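Cytochrome P450 (Zobellia galactanivorans, PDB 6G5O) is a haem protein of the cytochrome P450 family, a mainly helical fold that holds a protoporphyrin IX with its iron. Local coordinates at residues F126-R129 and L130-A134; T141-S144 and E145-T148; S108-V111 and E112-L116. One frame throughout, in Å; residues are numbered along the deposited sequence.

All three interactions are local ones, formed within single helices or where one begins. Along the chain interaction 3 comes first, on helix 97-117. Interaction 1 follows on helix 122-139, and interaction 2 covers the loop after it and the first turn of helix 145-152. The centres of interactions 1 and 2 are about 11 Å apart, those of 1 and 3 about 13 Å, and those of 2 and 3 about 19 Å. Interaction 1 touches both of the others: it meets interaction 3 through Phe126 and Arg133, and interaction 2 through Ser132 and Arg133. Its Gln131 side chain is about 7 Å from the haem. Three consecutive helices of the P450 fold thus pack together, the middle one, 122-139, running close to the haem.

Interaction 1 of 3, residues F126-R129 and L130-A134; sequences FALR and LQSRA
One face of the Arg133 guanidinium is met by CG of Arg129, 3.7 Å above the plane and toward the rim. The two guanidinium planes are 61° apart, so the two arginines do not stack. Arg129 bends at chi2, while Arg133 runs extended from CG to NE, back along the helix. A second flat group is the Phe126 ring. Leu130 lies alongside it, pointing the same way, and its CD1 approaches CE1 of Phe126 obliquely at 3.8 Å. Outside the segments the ring also packs on Thr114 of helix 97-117 and Ile233 of helix 223-238.

Ser132 folds back on the turn before it. Its OG stands beside its own backbone N (chi1 -65°) and donates to Leu128 O at 2.9 Å. Ser132 N donates to the same oxygen at 3.1 Å, from the opposite face of the carbonyl plane. Leu128 O is therefore gripped twice. Leu130, Gln131 and Arg133 make the ordinary i to i+4 backbone bonds. The Gln131 side chain is about 7 Å from the haem. This is a largely buried stretch of alpha-helix with a serine bonded back to its i-4 carbonyl, set in the helical core of the P450 fold.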
loop_
_atom_site.group_PDB
_atom_site.type_symbol
_atom_site.label_atom_id
_atom_site.label_comp_id
_atom_site.label_asym_id
_atom_site.label_seq_id
_atom_site.Cartn_x
_atom_site.Cartn_y
_atom_site.Cartn_z
ATOM N N PHE A 126 6.482 13.502 -9.630
ATOM C CA PHE A 126 6.700 13.712 -8.196
ATOM C C PHE A 126 6.563 12.380 -7.408
ATOM O O PHE A 126 7.501 11.939 -6.811
ATOM C CB PHE A 126 5.749 14.799 -7.660
ATOM C CG PHE A 126 5.997 15.168 -6.231
ATOM C CD1 PHE A 126 5.640 14.310 -5.206
ATOM C CD2 PHE A 126 6.591 16.362 -5.909
ATOM C CE1 PHE A 126 5.886 14.636 -3.891
ATOM C CE2 PHE A 126 6.833 16.702 -4.599
ATOM C CZ PHE A 126 6.474 15.827 -3.588
ATOM N N ALA A 127 5.406 11.747 -7.437
ATOM C CA ALA A 127 5.134 10.580 -6.609
ATOM C C ALA A 127 5.997 9.360 -6.977
ATOM O O ALA A 127 6.611 8.760 -6.096
ATOM C CB ALA A 127 3.664 10.245 -6.683
ATOM N N LEU A 128 6.074 9.050 -8.268
ATOM C CA LEU A 128 6.920 7.960 -8.774
ATOM C C LEU A 128 8.410 8.158 -8.464
ATOM O O LEU A 128 9.117 7.207 -8.115
ATOM C CB LEU A 128 6.724 7.798 -10.274
ATOM C CG LEU A 128 7.647 6.835 -11.016
ATOM C CD1 LEU A 128 7.488 5.382 -10.557
ATOM C CD2 LEU A 128 7.377 6.913 -12.516
ATOM N N ARG A 129 8.884 9.390 -8.573
ATOM C CA ARG A 129 10.272 9.714 -8.220
ATOM C C ARG A 129 10.546 9.554 -6.708
ATOM O O ARG A 129 11.578 9.022 -6.317
ATOM C CB ARG A 129 10.628 11.161 -8.595
ATOM C CG ARG A 129 11.352 11.400 -9.930
ATOM C CD ARG A 129 10.394 11.435 -11.095
ATOM N NE ARG A 129 10.997 11.823 -12.358
ATOM C CZ ARG A 129 10.593 11.393 -13.565
ATOM N NH1 ARG A 129 9.574 10.536 -13.707
ATOM N NH2 ARG A 129 11.215 11.826 -14.665
ATOM N N LEU A 130 9.687 10.131 -5.870
ATOM C CA LEU A 130 9.835 9.995 -4.437
ATOM C C LEU A 130 9.793 8.486 -4.024
ATOM O O LEU A 130 10.643 8.033 -3.288
ATOM C CB LEU A 130 8.740 10.801 -3.753
ATOM C CG LEU A 130 8.731 10.993 -2.240
ATOM C CD1 LEU A 130 7.643 11.991 -1.862
ATOM C CD2 LEU A 130 8.471 9.676 -1.536
ATOM N N GLN A 131 8.842 7.733 -4.537
ATOM C CA GLN A 131 8.665 6.311 -4.193
ATOM C C GLN A 131 9.887 5.457 -4.562
ATOM O O GLN A 131 10.419 4.725 -3.712
ATOM C CB GLN A 131 7.388 5.754 -4.846
ATOM C CG GLN A 131 7.086 4.265 -4.574
ATOM C CD GLN A 131 7.689 3.320 -5.617
ATOM O OE1 GLN A 131 7.753 3.669 -6.771
ATOM N NE2 GLN A 131 8.097 2.110 -5.204
ATOM N N SER A 132 10.362 5.613 -5.804
ATOM C CA SER A 132 11.554 4.920 -6.308
ATOM C C SER A 132 12.821 5.291 -5.538
ATOM O O SER A 132 13.687 4.420 -5.244
ATOM C CB SER A 132 11.759 5.289 -7.777
ATOM O OG SER A 132 10.690 4.796 -8.562
ATOM N N ARG A 133 12.988 6.582 -5.244
ATOM C CA ARG A 133 14.156 6.953 -4.481
ATOM C C ARG A 133 14.079 6.407 -3.046
ATOM O O ARG A 133 15.072 5.900 -2.504
ATOM C CB ARG A 133 14.363 8.461 -4.506
ATOM C CG ARG A 133 14.767 8.946 -5.879
ATOM C CD ARG A 133 14.810 10.459 -5.971
ATOM N NE ARG A 133 14.926 10.850 -7.378
ATOM C CZ ARG A 133 14.747 12.095 -7.836
ATOM N NH1 ARG A 133 14.464 13.123 -6.998
ATOM N NH2 ARG A 133 14.839 12.312 -9.145
ATOM N N ALA A 134 12.917 6.524 -2.410
ATOM C CA ALA A 134 12.791 6.032 -1.041
ATOM C C ALA A 134 13.036 4.518 -0.978
ATOM O O ALA A 134 13.515 4.019 0.011
ATOM C CB ALA A 134 11.440 6.366 -0.497
#

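Interaction 2 of 3, residues T141-S144 and E145-T148; sequences TPFS and ESET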
loop_
_atom_site.group_PDB
_atom_site.type_symbol
_atom_site.label_atom_id
_atom_site.label_comp_id
_atom_site.label_asym_id
_atom_site.label_seq_id
_atom_site.Cartn_x
_atom_site.Cartn_y
_atom_site.Cartn_z
ATOM N N THR A 141 20.267 -0.441 -1.754
ATOM C CA THR A 141 20.931 -0.445 -3.036
ATOM C C THR A 141 21.507 0.960 -3.329
ATOM O O THR A 141 21.123 1.964 -2.710
ATOM C CB THR A 141 19.964 -0.758 -4.207
ATOM O OG1 THR A 141 18.962 0.262 -4.308
ATOM C CG2 THR A 141 19.288 -2.063 -4.048
ATOM N N PRO A 142 22.410 1.036 -4.303
ATOM C CA PRO A 142 22.835 2.374 -4.734
ATOM C C PRO A 142 21.653 3.267 -5.196
ATOM O O PRO A 142 20.698 2.804 -5.839
ATOM C CB PRO A 142 23.791 2.084 -5.910
ATOM C CG PRO A 142 24.260 0.655 -5.696
ATOM C CD PRO A 142 23.136 -0.066 -4.991
ATOM N N PHE A 143 21.727 4.547 -4.869
ATOM C CA PHE A 143 20.699 5.494 -5.284
ATOM C C PHE A 143 20.314 5.417 -6.771
ATOM O O PHE A 143 19.137 5.536 -7.135
ATOM C CB PHE A 143 21.175 6.880 -4.926
ATOM C CG PHE A 143 20.223 7.976 -5.305
ATOM C CD1 PHE A 143 20.307 8.558 -6.571
ATOM C CD2 PHE A 143 19.231 8.419 -4.405
ATOM C CE1 PHE A 143 19.434 9.582 -6.925
ATOM C CE2 PHE A 143 18.365 9.437 -4.766
ATOM C CZ PHE A 143 18.476 10.024 -6.017
ATOM N N SER A 144 21.294 5.194 -7.631
ATOM C CA SER A 144 21.063 5.215 -9.091
ATOM C C SER A 144 20.125 4.112 -9.590
ATOM O O SER A 144 19.597 4.191 -10.694
ATOM C CB SER A 144 22.398 5.075 -9.804
ATOM O OG SER A 144 22.864 3.737 -9.680
ATOM N N GLU A 145 19.911 3.072 -8.781
ATOM C CA GLU A 145 18.973 2.004 -9.180
ATOM C C GLU A 145 17.541 2.538 -9.336
ATOM O O GLU A 145 16.727 1.952 -10.043
ATOM C CB GLU A 145 19.037 0.851 -8.169
ATOM C CG GLU A 145 18.543 -0.489 -8.682
ATOM C CD GLU A 145 19.330 -1.046 -9.862
ATOM O OE1 GLU A 145 18.743 -1.875 -10.592
ATOM O OE2 GLU A 145 20.521 -0.698 -10.040
ATOM N N SER A 146 17.232 3.652 -8.665
ATOM C CA SER A 146 15.925 4.309 -8.788
ATOM C C SER A 146 15.556 4.710 -10.216
ATOM O O SER A 146 14.349 4.742 -10.562
ATOM C CB SER A 146 15.868 5.561 -7.914
ATOM O OG SER A 146 16.777 6.541 -8.350
ATOM N N GLU A 147 16.576 5.012 -11.042
ATOM C CA GLU A 147 16.358 5.377 -12.469
ATOM C C GLU A 147 15.769 4.213 -13.261
ATOM O O GLU A 147 14.876 4.374 -14.098
ATOM C CB GLU A 147 17.653 5.878 -13.137
ATOM C CG GLU A 147 18.101 7.260 -12.699
ATOM C CD GLU A 147 17.028 8.360 -12.875
ATOM O OE1 GLU A 147 16.175 8.293 -13.802
ATOM O OE2 GLU A 147 17.036 9.292 -12.051
ATOM N N THR A 148 16.236 3.015 -12.972
ATOM C CA THR A 148 15.632 1.844 -13.563
ATOM C C THR A 148 14.160 1.763 -13.226
ATOM O O THR A 148 13.302 1.562 -14.116
ATOM C CB THR A 148 16.357 0.578 -13.096
ATOM O OG1 THR A 148 17.753 0.712 -13.417
ATOM C CG2 THR A 148 15.745 -0.664 -13.739
#
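Ser146 reaches back to Phe143 and meets it at two places. Its OG donates to Phe143 O at 2.8 Å, nearly in line with the C=O bond. The same OG lies over one face of the Phe143 ring, 4.3 Å above the plane and toward the rim. The torsion explains this: at chi1 65° the hydroxyl stands between the backbone N and the carbonyl carbon, and this turns it back to the preceding turn. Ser146 N also donates to Phe143 O, at 3.1 Å, but from above the carbonyl plane. One oxygen thus takes two bonds from a single residue.

Thr141 and Glu145 cross at about a right angle. The touch is light, with OG1 of Thr141 3.9 Å from CB of Glu145. The hydroxyl of Thr141 makes a weak hydrogen bond to Pro142 O. CG of Glu145 is anti to the backbone N (chi1 -159°), and the chain then bends at chi2 (62°). Its carboxylate is held from elsewhere, by a hydrogen bond between OE1 and the hydroxyl of Tyr175 on helix 169-185.

The backbone between these side chains forms a type I beta turn from Pro142 to Glu145. It is closed by Glu145 N to Pro142 O at 3.1 Å. Glu147 N then bonds to Ser144 O, again from above the carbonyl plane. These i to i+3 bonds close the tight backbone turns that lead into helix 145-152.

Ser146 and Phe143 both also pack on Arg133 of helix 122-139. The contact is mostly at the surface, but Ser146 is buried. Its hydroxyl is satisfied by Phe143 O. The chemistry therefore implies that a buried polar group is paid for locally, by a carbonyl of the turn leading into the helix.

Interaction 3 of 3, residues S108-V111 and E112-L116; sequences SEIV and EETLL
The backbone from Ser108 to Leu115 is regular alpha-helix, with i to i+4 bonds from Glu112 N to Ser108 O, from Glu113 N to Glu109 O (3.0 Å) and from Leu115 N to Val111 O.

Thr114 adds a side-chain bond to this pattern. Its OG1 donates to Ile110 O at 2.6 Å, tilted 24° from the carbonyl plane. Thr114 N donates to the same oxygen at 3.1 Å, from the other face of that plane. Ile110 O is thus held from both sides by one residue. With chi1 at -58°, OG1 of Thr114 lies beside the backbone N and faces the previous turn, while the methyl CG2 is anti to that N. The buried hydroxyl finds its acceptor within the helix.

This is the familiar threonine-to-carbonyl bond of an alpha-helix. Here it occurs near the C-terminal end of helix 97-117, in the helical part of the P450 fold. Ile110 and Val111 face helix 122-139, where they pack on Phe126. Val111 also meets Thr346 and Leu347 of helix 333-350, so its side chain lies between two helices. Along its own helix it touches Leu115 only loosely, CG1 to CD1 at 4.3 Å. Thr114 and Leu115 pack on Phe382 of strand 369-384.

The exposed side carries the acids. Glu113 runs extended beyond CG and crosses Ile110 obliquely. Its OE1 is modelled only 3.0 Å from CD1 of Ile110, so the placement of this carboxylate is tight and doubtful. Glu109 carries a like charge near it. Glu112 bends at chi2, and its CG lies 3.1 Å from Ser108 O. Its OE2 has a long, weak ion pair with Lys350.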
loop_
_atom_site.group_PDB
_atom_site.type_symbol
_atom_site.label_atom_id
_atom_site.label_comp_id
_atom_site.label_asym_id
_atom_site.label_seq_id
_atom_site.Cartn_x
_atom_site.Cartn_y
_atom_site.Cartn_z
ATOM N N SER A 108 12.990 16.703 0.784
ATOM C CA SER A 108 13.340 18.095 0.710
ATOM C C SER A 108 13.779 18.502 -0.724
ATOM O O SER A 108 13.204 19.423 -1.322
ATOM C CB SER A 108 14.461 18.367 1.713
ATOM O OG SER A 108 14.765 19.741 1.717
ATOM N N GLU A 109 14.744 17.759 -1.282
ATOM C CA GLU A 109 15.217 17.963 -2.660
ATOM C C GLU A 109 14.103 17.994 -3.717
ATOM O O GLU A 109 14.031 18.923 -4.536
ATOM C CB GLU A 109 16.255 16.907 -3.050
ATOM C CG GLU A 109 16.118 16.399 -4.501
ATOM C CD GLU A 109 17.433 16.289 -5.267
ATOM O OE1 GLU A 109 18.250 15.399 -4.923
ATOM O OE2 GLU A 109 17.618 17.092 -6.224
ATOM N N ILE A 110 13.242 16.975 -3.711
ATOM C CA ILE A 110 12.158 16.893 -4.703
ATOM C C ILE A 110 11.109 18.012 -4.504
ATOM O O ILE A 110 10.547 18.530 -5.477
ATOM C CB ILE A 110 11.530 15.477 -4.759
ATOM C CG1 ILE A 110 10.565 15.318 -5.930
ATOM C CG2 ILE A 110 10.707 15.175 -3.529
ATOM C CD1 ILE A 110 11.192 15.434 -7.295
ATOM N N VAL A 111 10.848 18.397 -3.259
ATOM C CA VAL A 111 9.950 19.523 -3.033
ATOM C C VAL A 111 10.576 20.844 -3.563
ATOM O O VAL A 111 9.884 21.601 -4.231
ATOM C CB VAL A 111 9.498 19.626 -1.556
ATOM C CG1 VAL A 111 8.788 20.935 -1.285
ATOM C CG2 VAL A 111 8.566 18.466 -1.205
ATOM N N GLU A 112 11.858 21.082 -3.292
ATOM C CA GLU A 112 12.557 22.318 -3.737
ATOM C C GLU A 112 12.607 22.434 -5.255
ATOM O O GLU A 112 12.263 23.468 -5.781
ATOM C CB GLU A 112 13.996 22.425 -3.209
ATOM C CG GLU A 112 14.169 22.368 -1.694
ATOM C CD GLU A 112 14.118 23.702 -0.977
ATOM O OE1 GLU A 112 13.434 24.653 -1.422
ATOM O OE2 GLU A 112 14.768 23.780 0.091
ATOM N N GLU A 113 13.016 21.365 -5.941
ATOM C CA GLU A 113 12.954 21.304 -7.397
ATOM C C GLU A 113 11.521 21.518 -7.961
ATOM O O GLU A 113 11.329 22.161 -9.008
ATOM C CB GLU A 113 13.631 20.014 -7.888
ATOM C CG GLU A 113 12.950 19.217 -9.009
ATOM C CD GLU A 113 13.669 17.886 -9.301
ATOM O OE1 GLU A 113 13.060 16.775 -9.172
ATOM O OE2 GLU A 113 14.870 17.941 -9.659
ATOM N N THR A 114 10.512 21.012 -7.272
ATOM C CA THR A 114 9.137 21.230 -7.709
ATOM C C THR A 114 8.696 22.713 -7.520
ATOM O O THR A 114 7.880 23.231 -8.294
ATOM C CB THR A 114 8.194 20.296 -6.956
ATOM O OG1 THR A 114 8.589 18.934 -7.189
ATOM C CG2 THR A 114 6.767 20.495 -7.409
ATOM N N LEU A 115 9.228 23.374 -6.495
ATOM C CA LEU A 115 8.992 24.799 -6.292
ATOM C C LEU A 115 9.592 25.657 -7.403
ATOM O O LEU A 115 8.965 26.616 -7.805
ATOM C CB LEU A 115 9.486 25.258 -4.922
ATOM C CG LEU A 115 8.483 24.866 -3.832
ATOM C CD1 LEU A 115 9.097 25.058 -2.449
ATOM C CD2 LEU A 115 7.169 25.657 -4.001
ATOM N N LEU A 116 10.774 25.287 -7.915
ATOM C CA LEU A 116 11.347 25.922 -9.118
ATOM C C LEU A 116 10.567 25.683 -10.398
ATOM O O LEU A 116 10.439 26.598 -11.180
ATOM C CB LEU A 116 12.780 25.460 -9.374
ATOM C CG LEU A 116 13.930 25.950 -8.484
ATOM C CD1 LEU A 116 15.190 26.176 -9.330
ATOM C CD2 LEU A 116 13.581 27.193 -7.672
#